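Local coordinates for BH1408 protein (PDB 4E0A) that probably transfers acetyl groups to an amine substrate, in the manner of GNAT N-acetyltransferases, at residues E98-G102 with G103-R107; L127-Y130 with D131-R135. The protein carries 1 engineered substitution. All coordinates share one frame; numbering follows the deposited sequence.

How the contacts relate
Contact 1 opens helix 105-119 and contact 2 leads from strand 124-130 into helix 134-142, so the two follow in series along the chain. Strand 86-96, helix 105-119 and strand 124-130 form a beta-alpha-beta crossover between parallel neighbours in the sheet, a core element of the GNAT fold. The centres of the contacts are about 17 Å apart, but long side chains span the gap: Arg101 NH1 comes within 3.4 Å of Arg135 NE, a close approach of like charges. Contact 1 holds an acetate at the loop that in relatives receives the acetyl-CoA pyrophosphate, while a phosphate ion, probably from the crystallisation liquor, lies about 5 Å from the Val129 side chain in contact 2.

Contact 1. Residues E98-G102 with G103-R107; sequences ETRRG and GGIGR. With ACY (acetic acid), chain D.
One bound acetate bridges the loop and the first turn of helix 105-119, taking the backbone N-H of Gly102 on one oxygen and that of Gly106 on the other. Gly102 N donates to acetate O at 2.8 Å with an N-H...O angle of 163°; Gly106 N reaches acetate OXT at 2.9 Å and 162°. Each oxygen thus takes one nearly straight bond, and the carboxylate spans the curve of the loop. The acetate methyl lies beside Gly106, where no side chain intervenes. At the loop end of the ligand, Arg101 CB rests 3.7 Å from acetate O.

The side-chain contact is van der Waals, between Arg100 and Ile105. Ile105 CD1 sits over one face of the Arg100 guanidinium, displaced toward its rim and 4.0 Å from Arg100 NH2; the same methyl is 3.9 Å from Arg100 O. Arg100 gets its guanidinium there by bending twice, at chi2 (-56°) and again at chi3. Its charge is met by a salt bridge from NH2 to Asp61.

Arg101 runs the other way, extended from CG to NE, with Glu98 CA 3.7 Å above one face of its guanidinium and a weak hydrogen bond from NE to Val96 O.

Arg101 to Gly106 read R-G-G-G-I-G, matching the R/Q-x-x-G-x-G/A signature of GNAT enzymes, whose backbone N-H groups receive the acetyl-CoA pyrophosphate. The acetate, probably from the crystallisation liquor, is consistent with an anion site of that kind, to which the positive end of the helix would probably contribute.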
loop_
_atom_site.group_PDB
_atom_site.type_symbol
_atom_site.label_atom_id
_atom_site.label_comp_id
_atom_site.label_asym_id
_atom_site.label_seq_id
_atom_site.Cartn_x
_atom_site.Cartn_y
_atom_site.Cartn_z
ATOM N N GLU A 98 -13.894 19.299 9.848
ATOM C CA GLU A 98 -15.240 18.983 9.326
ATOM C C GLU A 98 -16.112 20.214 9.047
ATOM O O GLU A 98 -16.819 20.270 8.047
ATOM C CB GLU A 98 -16.001 18.078 10.298
ATOM C CG GLU A 98 -15.479 16.672 10.411
ATOM C CD GLU A 98 -16.001 15.961 11.657
ATOM O OE1 GLU A 98 -15.946 14.713 11.703
ATOM O OE2 GLU A 98 -16.461 16.653 12.595
ATOM N N THR A 99 -16.051 21.201 9.935
ATOM C CA THR A 99 -16.922 22.372 9.844
ATOM C C THR A 99 -16.392 23.465 8.915
ATOM O O THR A 99 -17.089 24.449 8.645
ATOM C CB THR A 99 -17.156 22.993 11.233
ATOM O OG1 THR A 99 -15.944 23.603 11.697
ATOM C CG2 THR A 99 -17.599 21.918 12.222
ATOM N N ARG A 100 -15.166 23.299 8.428
ATOM C CA ARG A 100 -14.548 24.323 7.589
ATOM C C ARG A 100 -14.492 23.891 6.129
ATOM O O ARG A 100 -13.946 24.598 5.281
ATOM C CB ARG A 100 -13.145 24.659 8.088
ATOM C CG ARG A 100 -13.088 25.171 9.526
ATOM C CD ARG A 100 -13.977 26.393 9.722
ATOM N NE ARG A 100 -13.797 27.371 8.654
ATOM C CZ ARG A 100 -12.763 28.202 8.565
ATOM N NH1 ARG A 100 -11.805 28.177 9.482
ATOM N NH2 ARG A 100 -12.685 29.056 7.555
ATOM N N ARG A 101 -15.063 22.729 5.833
ATOM C CA ARG A 101 -15.024 22.197 4.475
ATOM C C ARG A 101 -15.906 22.966 3.481
ATOM O O ARG A 101 -16.890 23.614 3.868
ATOM C CB ARG A 101 -15.380 20.713 4.481
ATOM C CG ARG A 101 -14.322 19.862 5.169
ATOM C CD ARG A 101 -14.799 18.450 5.444
ATOM N NE ARG A 101 -13.765 17.680 6.128
ATOM C CZ ARG A 101 -13.947 16.471 6.648
ATOM N NH1 ARG A 101 -15.134 15.886 6.570
ATOM N NH2 ARG A 101 -12.944 15.849 7.252
ATOM N N GLY A 102 -15.514 22.904 2.205
ATOM C CA GLY A 102 -16.289 23.458 1.107
ATOM C C GLY A 102 -15.850 24.845 0.672
ATOM O O GLY A 102 -16.563 25.518 -0.073
ATOM N N GLY A 103 -14.669 25.264 1.123
ATOM C CA GLY A 103 -14.197 26.613 0.873
ATOM C C GLY A 103 -12.810 26.724 0.266
ATOM O O GLY A 103 -12.213 27.802 0.292
ATOM N N GLY A 104 -12.295 25.623 -0.278
ATOM C CA GLY A 104 -11.010 25.635 -0.964
ATOM C C GLY A 104 -9.781 25.436 -0.086
ATOM O O GLY A 104 -8.649 25.454 -0.571
ATOM N N ILE A 105 -9.990 25.223 1.207
ATOM C CA ILE A 105 -8.863 25.044 2.128
ATOM C C ILE A 105 -7.981 23.821 1.814
ATOM O O ILE A 105 -6.758 23.933 1.781
ATOM C CB ILE A 105 -9.333 25.057 3.606
ATOM C CG1 ILE A 105 -9.854 26.457 3.961
ATOM C CG2 ILE A 105 -8.194 24.686 4.544
ATOM C CD1 ILE A 105 -10.538 26.525 5.302
ATOM N N GLY A 106 -8.590 22.666 1.562
ATOM C CA GLY A 106 -7.819 21.487 1.203
ATOM C C GLY A 106 -6.969 21.695 -0.044
ATOM O O GLY A 106 -5.780 21.334 -0.092
ATOM N N ARG A 107 -7.578 22.284 -1.063
ATOM C CA ARG A 107 -6.864 22.609 -2.296
ATOM C C ARG A 107 -5.658 23.506 -2.034
ATOM O O ARG A 107 -4.595 23.294 -2.595
ATOM C CB ARG A 107 -7.799 23.277 -3.306
ATOM C CG ARG A 107 -7.125 23.622 -4.616
ATOM C CD ARG A 107 -8.115 24.164 -5.638
ATOM N NE ARG A 107 -8.743 23.100 -6.425
ATOM C CZ ARG A 107 -8.310 22.695 -7.619
ATOM N NH1 ARG A 107 -7.240 23.257 -8.165
ATOM N NH2 ARG A 107 -8.945 21.727 -8.268
HETATM C C ACY D . -12.139 21.067 1.645
HETATM O O ACY D . -13.358 21.253 1.399
HETATM O OXT ACY D . -11.349 21.982 1.974
HETATM C CH3 ACY D . -11.589 19.673 1.541
#

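Contact 2. Residues L127-Y130 with D131-R135; sequences LDVY and DFNDR
Tyr130 O accepts the backbone N-H of Asn133 at 2.9 Å, closing a type I beta turn directly after strand 124-130. The bond is fairly straight at 158°, although Asn133 N stands well above the carbonyl plane of Tyr130. A water makes a second bridge between these residues, accepting from Tyr130 N at 2.9 Å and from Asn133 ND2 at 3.0 Å; it lies in the plane of the Tyr130 ring, at the ring's edge.

Asn133 points its CB back at the strand, where Val129 CG2 meets it at 3.9 Å, the two side chains crossing at about a right angle. With CG anti to the backbone N (chi1 -165°), the amide can use both ends: ND2 holds the water, while OD1 caps Ala136 N as the N-cap of helix 134-142.

The Phe132 ring swings toward the strand end, bringing CE1 to within 3.4 Å of Tyr130 CB, and Asn133 CB lies over one face of its ring, toward the rim. Beyond the turn, Phe132 packs edge-to-face with His25 and Tyr130 with Phe33. Leu127 to Tyr130 also pair in an antiparallel ladder with a strand of the second subunit, extending the sheet across the dimer interface.

One asparagine therefore joins strand end, bridging water and helix start, so the step from strand to helix in this GNAT fold is held by polar bonds, with the Phe132 ring packed against Tyr130 CB.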
loop_
_atom_site.group_PDB
_atom_site.type_symbol
_atom_site.label_atom_id
_atom_site.label_comp_id
_atom_site.label_asym_id
_atom_site.label_seq_id
_atom_site.Cartn_x
_atom_site.Cartn_y
_atom_site.Cartn_z
ATOM N N LEU A 127 0.045 9.016 -1.807
ATOM C CA LEU A 127 -0.645 8.872 -0.524
ATOM C C LEU A 127 -1.454 7.598 -0.558
ATOM O O LEU A 127 -1.646 7.015 -1.625
ATOM C CB LEU A 127 -1.562 10.074 -0.249
ATOM C CG LEU A 127 -2.708 10.357 -1.226
ATOM C CD1 LEU A 127 -3.959 9.475 -0.995
ATOM C CD2 LEU A 127 -3.068 11.827 -1.138
ATOM N N ASP A 128 -1.967 7.182 0.597
ATOM C CA ASP A 128 -2.872 6.048 0.626
ATOM C C ASP A 128 -4.217 6.448 1.171
ATOM O O ASP A 128 -4.310 7.189 2.140
ATOM C CB ASP A 128 -2.296 4.903 1.448
ATOM C CG ASP A 128 -1.099 4.254 0.772
ATOM O OD1 ASP A 128 0.041 4.483 1.228
ATOM O OD2 ASP A 128 -1.299 3.532 -0.228
ATOM N N VAL A 129 -5.266 5.943 0.542
ATOM C CA VAL A 129 -6.609 6.240 1.008
ATOM C C VAL A 129 -7.441 4.951 1.098
ATOM O O VAL A 129 -7.334 4.056 0.248
ATOM C CB VAL A 129 -7.282 7.297 0.099
ATOM C CG1 VAL A 129 -7.431 6.758 -1.324
ATOM C CG2 VAL A 129 -8.623 7.723 0.685
ATOM N N TYR A 130 -8.264 4.857 2.135
ATOM C CA TYR A 130 -9.118 3.683 2.314
ATOM C C TYR A 130 -10.325 3.681 1.389
ATOM O O TYR A 130 -10.894 4.732 1.093
ATOM C CB TYR A 130 -9.515 3.508 3.786
ATOM C CG TYR A 130 -8.397 2.852 4.543
ATOM C CD1 TYR A 130 -7.309 3.590 4.974
ATOM C CD2 TYR A 130 -8.388 1.473 4.746
ATOM C CE1 TYR A 130 -6.264 2.996 5.626
ATOM C CE2 TYR A 130 -7.345 0.864 5.406
ATOM C CZ TYR A 130 -6.279 1.636 5.843
ATOM O OH TYR A 130 -5.218 1.058 6.506
ATOM N N ASP A 131 -10.700 2.484 0.936
ATOM C CA ASP A 131 -11.709 2.307 -0.114
ATOM C C ASP A 131 -13.063 2.929 0.237
ATOM O O ASP A 131 -13.761 3.435 -0.637
ATOM C CB ASP A 131 -11.859 0.804 -0.432
ATOM C CG ASP A 131 -12.962 0.506 -1.444
ATOM O OD1 ASP A 131 -12.834 0.923 -2.614
ATOM O OD2 ASP A 131 -13.951 -0.178 -1.076
ATOM N N PHE A 132 -13.430 2.909 1.516
ATOM C CA PHE A 132 -14.725 3.463 1.929
ATOM C C PHE A 132 -14.792 4.993 1.809
ATOM O O PHE A 132 -15.883 5.576 1.833
ATOM C CB PHE A 132 -15.024 3.083 3.381
ATOM C CG PHE A 132 -14.192 3.849 4.397
ATOM C CD1 PHE A 132 -12.998 3.333 4.868
ATOM C CD2 PHE A 132 -14.609 5.084 4.868
ATOM C CE1 PHE A 132 -12.244 4.030 5.793
ATOM C CE2 PHE A 132 -13.860 5.785 5.787
ATOM C CZ PHE A 132 -12.684 5.262 6.253
ATOM N N ASN A 133 -13.626 5.628 1.718
ATOM C CA ASN A 133 -13.496 7.072 1.917
ATOM C C ASN A 133 -13.793 7.834 0.624
ATOM O O ASN A 133 -12.887 8.361 -0.035
ATOM C CB ASN A 133 -12.091 7.385 2.448
ATOM C CG ASN A 133 -11.962 8.780 3.022
ATOM O OD1 ASN A 133 -12.852 9.617 2.876
ATOM N ND2 ASN A 133 -10.825 9.043 3.670
ATOM N N ASP A 134 -15.073 7.894 0.273
ATOM C CA ASP A 134 -15.495 8.491 -0.987
ATOM C C ASP A 134 -15.185 9.979 -1.024
ATOM O O ASP A 134 -14.782 10.515 -2.056
ATOM C CB ASP A 134 -16.988 8.274 -1.203
ATOM C CG ASP A 134 -17.293 6.943 -1.869
ATOM O OD1 ASP A 134 -16.403 6.396 -2.550
ATOM O OD2 ASP A 134 -18.427 6.452 -1.726
ATOM N N ARG A 135 -15.351 10.643 0.114
ATOM C CA ARG A 135 -15.096 12.071 0.175
ATOM C C ARG A 135 -13.640 12.394 -0.182
ATOM O O ARG A 135 -13.374 13.283 -1.000
ATOM C CB ARG A 135 -15.489 12.636 1.545
ATOM C CG ARG A 135 -15.394 14.145 1.622
ATOM C CD ARG A 135 -15.426 14.626 3.063
ATOM N NE ARG A 135 -14.346 14.029 3.848
ATOM C CZ ARG A 135 -13.076 14.425 3.804
ATOM N NH1 ARG A 135 -12.716 15.424 3.004
ATOM N NH2 ARG A 135 -12.161 13.818 4.555
HETATM O O HOH W 1 -8.723 7.005 4.032
#